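FERM, ARHGEF and pleckstrin domain-containing protein 2 (Mus musculus, PDB 6D2K) activates RAC1 as a guanine nucleotide exchange factor and plays a role in semaphorin responses, actin remodelling and integrin-mediated adhesion. Local coordinates at residues V12-D23 / L33-L41. Sequence-based numbering, arbitrary orientation.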
loop_
_atom_site.group_PDB
_atom_site.type_symbol
_atom_site.label_atom_id
_atom_site.label_comp_id
_atom_site.label_asym_id
_atom_site.label_seq_id
_atom_site.Cartn_x
_atom_site.Cartn_y
_atom_site.Cartn_z
ATOM N N VAL A 12 9.672 -5.395 -13.300
ATOM C CA VAL A 12 9.311 -4.786 -12.022
ATOM C C VAL A 12 8.974 -3.325 -12.233
ATOM O O VAL A 12 9.834 -2.540 -12.619
ATOM C CB VAL A 12 10.408 -4.952 -10.955
ATOM C CG1 VAL A 12 10.029 -4.182 -9.679
ATOM C CG2 VAL A 12 10.593 -6.429 -10.637
ATOM N N LYS A 13 7.709 -2.979 -12.020
ATOM C CA LYS A 13 7.270 -1.597 -12.156
ATOM C C LYS A 13 7.582 -0.875 -10.858
ATOM O O LYS A 13 7.096 -1.254 -9.806
ATOM C CB LYS A 13 5.776 -1.530 -12.473
ATOM C CG LYS A 13 5.271 -0.115 -12.757
ATOM C CD LYS A 13 3.797 -0.117 -13.157
ATOM C CE LYS A 13 3.368 1.245 -13.703
ATOM N NZ LYS A 13 4.095 1.597 -14.958
ATOM N N LEU A 14 8.404 0.169 -10.944
ATOM C CA LEU A 14 8.875 0.889 -9.765
ATOM C C LEU A 14 7.886 1.987 -9.407
ATOM O O LEU A 14 6.922 2.203 -10.127
ATOM C CB LEU A 14 10.273 1.449 -10.033
ATOM C CG LEU A 14 11.306 0.355 -10.347
ATOM C CD1 LEU A 14 12.635 0.936 -10.776
ATOM C CD2 LEU A 14 11.486 -0.574 -9.151
ATOM N N LEU A 15 8.110 2.666 -8.282
ATOM C CA LEU A 15 7.137 3.635 -7.778
ATOM C C LEU A 15 7.080 4.926 -8.615
ATOM O O LEU A 15 6.079 5.646 -8.590
ATOM C CB LEU A 15 7.403 3.949 -6.304
ATOM C CG LEU A 15 6.695 3.007 -5.324
ATOM C CD1 LEU A 15 7.283 3.125 -3.924
ATOM C CD2 LEU A 15 5.189 3.289 -5.319
ATOM N N ASP A 16 8.142 5.199 -9.362
ATOM C CA ASP A 16 8.136 6.320 -10.308
ATOM C C ASP A 16 7.593 5.920 -11.695
ATOM O O ASP A 16 7.631 6.713 -12.645
ATOM C CB ASP A 16 9.532 6.944 -10.416
ATOM C CG ASP A 16 10.576 5.961 -10.919
ATOM O OD1 ASP A 16 11.787 6.274 -10.872
ATOM O OD2 ASP A 16 10.177 4.871 -11.366
ATOM N N SER A 17 7.101 4.687 -11.800
ATOM C CA SER A 17 6.463 4.172 -13.015
ATOM C C SER A 17 7.450 3.663 -14.071
ATOM O O SER A 17 7.042 3.117 -15.093
ATOM C CB SER A 17 5.497 5.192 -13.624
ATOM O OG SER A 17 4.164 4.929 -13.223
ATOM N N THR A 18 8.740 3.834 -13.820
ATOM C CA THR A 18 9.744 3.201 -14.664
ATOM C C THR A 18 9.711 1.687 -14.464
ATOM O O THR A 18 9.229 1.197 -13.442
ATOM C CB THR A 18 11.154 3.717 -14.374
ATOM O OG1 THR A 18 11.522 3.426 -13.019
ATOM C CG2 THR A 18 11.218 5.218 -14.595
ATOM N N VAL A 19 10.218 0.952 -15.449
ATOM C CA VAL A 19 10.224 -0.509 -15.387
ATOM C C VAL A 19 11.657 -1.011 -15.473
ATOM O O VAL A 19 12.437 -0.555 -16.321
ATOM C CB VAL A 19 9.371 -1.124 -16.512
ATOM C CG1 VAL A 19 9.422 -2.655 -16.469
ATOM C CG2 VAL A 19 7.928 -0.645 -16.417
ATOM N N GLU A 20 12.015 -1.923 -14.575
ATOM C CA GLU A 20 13.322 -2.558 -14.591
ATOM C C GLU A 20 13.136 -4.054 -14.788
ATOM O O GLU A 20 12.190 -4.631 -14.265
ATOM C CB GLU A 20 14.098 -2.270 -13.306
ATOM C CG GLU A 20 15.025 -1.065 -13.387
ATOM C CD GLU A 20 16.180 -1.273 -14.365
ATOM O OE1 GLU A 20 16.000 -0.954 -15.554
ATOM O OE2 GLU A 20 17.254 -1.769 -13.951
ATOM N N LEU A 21 14.032 -4.668 -15.556
ATOM C CA LEU A 21 13.939 -6.092 -15.880
ATOM C C LEU A 21 14.910 -6.895 -15.028
ATOM O O LEU A 21 16.079 -6.515 -14.878
ATOM C CB LEU A 21 14.240 -6.305 -17.370
ATOM C CG LEU A 21 13.413 -5.437 -18.323
ATOM C CD1 LEU A 21 13.960 -5.531 -19.741
ATOM C CD2 LEU A 21 11.941 -5.822 -18.299
ATOM N N PHE A 22 14.425 -7.991 -14.448
ATOM C CA PHE A 22 15.259 -8.843 -13.601
ATOM C C PHE A 22 15.164 -10.278 -14.079
ATOM O O PHE A 22 14.070 -10.812 -14.224
ATOM C CB PHE A 22 14.822 -8.765 -12.138
ATOM C CG PHE A 22 14.979 -7.400 -11.535
ATOM C CD1 PHE A 22 16.058 -7.105 -10.728
ATOM C CD2 PHE A 22 14.043 -6.417 -11.782
ATOM C CE1 PHE A 22 16.202 -5.842 -10.170
ATOM C CE2 PHE A 22 14.181 -5.161 -11.241
ATOM C CZ PHE A 22 15.261 -4.867 -10.435
ATOM N N ASP A 23 16.313 -10.895 -14.320
ATOM C CA ASP A 23 16.346 -12.287 -14.744
ATOM C C ASP A 23 16.679 -13.170 -13.555
ATOM O O ASP A 23 17.668 -12.953 -12.860
ATOM C CB ASP A 23 17.366 -12.467 -15.869
ATOM C CG ASP A 23 16.964 -11.739 -17.130
ATOM O OD1 ASP A 23 15.798 -11.893 -17.555
ATOM O OD2 ASP A 23 17.806 -11.015 -17.698
ATOM N N LEU A 33 14.727 -12.106 -5.556
ATOM C CA LEU A 33 14.257 -11.012 -6.391
ATOM C C LEU A 33 14.140 -9.735 -5.570
ATOM O O LEU A 33 14.532 -8.664 -6.026
ATOM C CB LEU A 33 12.903 -11.351 -7.023
ATOM C CG LEU A 33 12.256 -10.214 -7.823
ATOM C CD1 LEU A 33 13.156 -9.704 -8.955
ATOM C CD2 LEU A 33 10.888 -10.654 -8.363
ATOM N N LEU A 34 13.586 -9.861 -4.369
ATOM C CA LEU A 34 13.431 -8.719 -3.472
ATOM C C LEU A 34 14.788 -8.038 -3.265
ATOM O O LEU A 34 14.919 -6.832 -3.450
ATOM C CB LEU A 34 12.823 -9.160 -2.139
ATOM C CG LEU A 34 11.378 -9.685 -2.161
ATOM C CD1 LEU A 34 11.025 -10.423 -0.887
ATOM C CD2 LEU A 34 10.381 -8.553 -2.413
ATOM N N THR A 35 15.800 -8.827 -2.923
ATOM C CA THR A 35 17.148 -8.293 -2.714
ATOM C C THR A 35 17.783 -7.664 -3.965
ATOM O O THR A 35 18.469 -6.644 -3.865
ATOM C CB THR A 35 18.080 -9.361 -2.103
ATOM O OG1 THR A 35 17.622 -9.696 -0.784
ATOM C CG2 THR A 35 19.508 -8.840 -2.020
ATOM N N GLN A 36 17.562 -8.248 -5.141
ATOM C CA GLN A 36 18.047 -7.621 -6.365
ATOM C C GLN A 36 17.390 -6.255 -6.543
ATOM O O GLN A 36 18.035 -5.298 -6.969
ATOM C CB GLN A 36 17.817 -8.508 -7.600
ATOM C CG GLN A 36 18.685 -9.766 -7.626
ATOM C CD GLN A 36 18.665 -10.488 -8.972
ATOM O OE1 GLN A 36 18.121 -9.986 -9.957
ATOM N NE2 GLN A 36 19.266 -11.673 -9.015
ATOM N N VAL A 37 16.109 -6.159 -6.196
ATOM C CA VAL A 37 15.409 -4.891 -6.334
ATOM C C VAL A 37 15.927 -3.873 -5.330
ATOM O O VAL A 37 16.147 -2.718 -5.689
ATOM C CB VAL A 37 13.887 -5.035 -6.183
ATOM C CG1 VAL A 37 13.239 -3.656 -6.199
ATOM C CG2 VAL A 37 13.333 -5.905 -7.304
ATOM N N TRP A 38 16.123 -4.301 -4.086
ATOM C CA TRP A 38 16.629 -3.394 -3.054
ATOM C C TRP A 38 18.018 -2.873 -3.430
ATOM O O TRP A 38 18.374 -1.743 -3.110
ATOM C CB TRP A 38 16.703 -4.071 -1.683
ATOM C CG TRP A 38 15.420 -4.711 -1.159
ATOM C CD1 TRP A 38 15.330 -5.671 -0.203
ATOM C CD2 TRP A 38 14.072 -4.437 -1.580
ATOM N NE1 TRP A 38 14.020 -6.013 0.010
ATOM C CE2 TRP A 38 13.227 -5.271 -0.824
ATOM C CE3 TRP A 38 13.502 -3.570 -2.517
ATOM C CZ2 TRP A 38 11.833 -5.267 -0.976
ATOM C CZ3 TRP A 38 12.112 -3.568 -2.668
ATOM C CH2 TRP A 38 11.302 -4.407 -1.897
ATOM N N LYS A 39 18.801 -3.708 -4.108
ATOM C CA LYS A 39 20.136 -3.320 -4.557
ATOM C C LYS A 39 20.076 -2.339 -5.713
ATOM O O LYS A 39 20.792 -1.338 -5.727
ATOM C CB LYS A 39 20.934 -4.546 -4.993
ATOM C CG LYS A 39 21.529 -5.352 -3.864
ATOM C CD LYS A 39 22.810 -6.057 -4.322
ATOM C CE LYS A 39 22.925 -6.119 -5.848
ATOM N NZ LYS A 39 23.422 -4.841 -6.455
ATOM N N HIS A 40 19.241 -2.641 -6.698
ATOM C CA HIS A 40 19.054 -1.744 -7.820
ATOM C C HIS A 40 18.684 -0.352 -7.313
ATOM O O HIS A 40 19.120 0.649 -7.874
ATOM C CB HIS A 40 17.979 -2.270 -8.772
ATOM C CG HIS A 40 17.566 -1.277 -9.808
ATOM N ND1 HIS A 40 18.315 -1.027 -10.937
ATOM C CD2 HIS A 40 16.495 -0.451 -9.876
ATOM C CE1 HIS A 40 17.718 -0.098 -11.661
ATOM N NE2 HIS A 40 16.611 0.267 -11.043
ATOM N N LEU A 41 17.895 -0.302 -6.239
ATOM C CA LEU A 41 17.392 0.969 -5.715
ATOM C C LEU A 41 18.277 1.575 -4.638
ATOM O O LEU A 41 18.125 2.749 -4.296
ATOM C CB LEU A 41 15.975 0.804 -5.144
ATOM C CG LEU A 41 14.902 0.422 -6.167
ATOM C CD1 LEU A 41 13.544 0.205 -5.482
ATOM C CD2 LEU A 41 14.802 1.455 -7.279
HETATM O O HOH W 1 18.691 -9.818 -12.643
#
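F22 holds CG opposite its carbonyl carbon (chi1 -63°), which drops the ring from strand 19-24 onto helix 30-41, while V37 places CG2 beside its own backbone N to meet it. The methyl lies over one ring face, a CH-pi contact with V37 CG2 4.1 Å from the centroid of the F22 ring. L33 crosses the F22 side chain at about a right angle, bringing CD1 to 3.7 Å from F22 CB. At the ring edge, Q36 runs past in the opposite direction and sets its amide oxygen close to the ring plane, OE1 being 3.6 Å from F22 CD1; H40 CB borders the same rim. That oxygen also accepts from a water, 2.8 Å from Q36 OE1, which in turn takes the N-H of D23, a bridge between strand and helix where no direct hydrogen bond joins the two segments. With the ring cut back to an alanine, V37 CG2 would probably lose its aromatic face and a gap open beside Q36 and H40, with L33 CD1 keeping only the CB side of its contact. On strand 8-13, V12 CG2 lies 4.3 Å from V37 CG2. Toward the turn, L14 and L41 slide past each other, L14 CD1 to L41 CD2 4.1 Å. E20 CB lies over one face of the H40 ring, toward its rim. Between the strands, a type I turn from L14 to S17 overlaps an Asx turn, D16 OD2 accepting from T18 N; the T18 hydroxyl donates to the same oxygen. A beta-hairpin packed against the following helix is the opening of the ubiquitin-like fold, here the N-terminal lobe of the FERM domain.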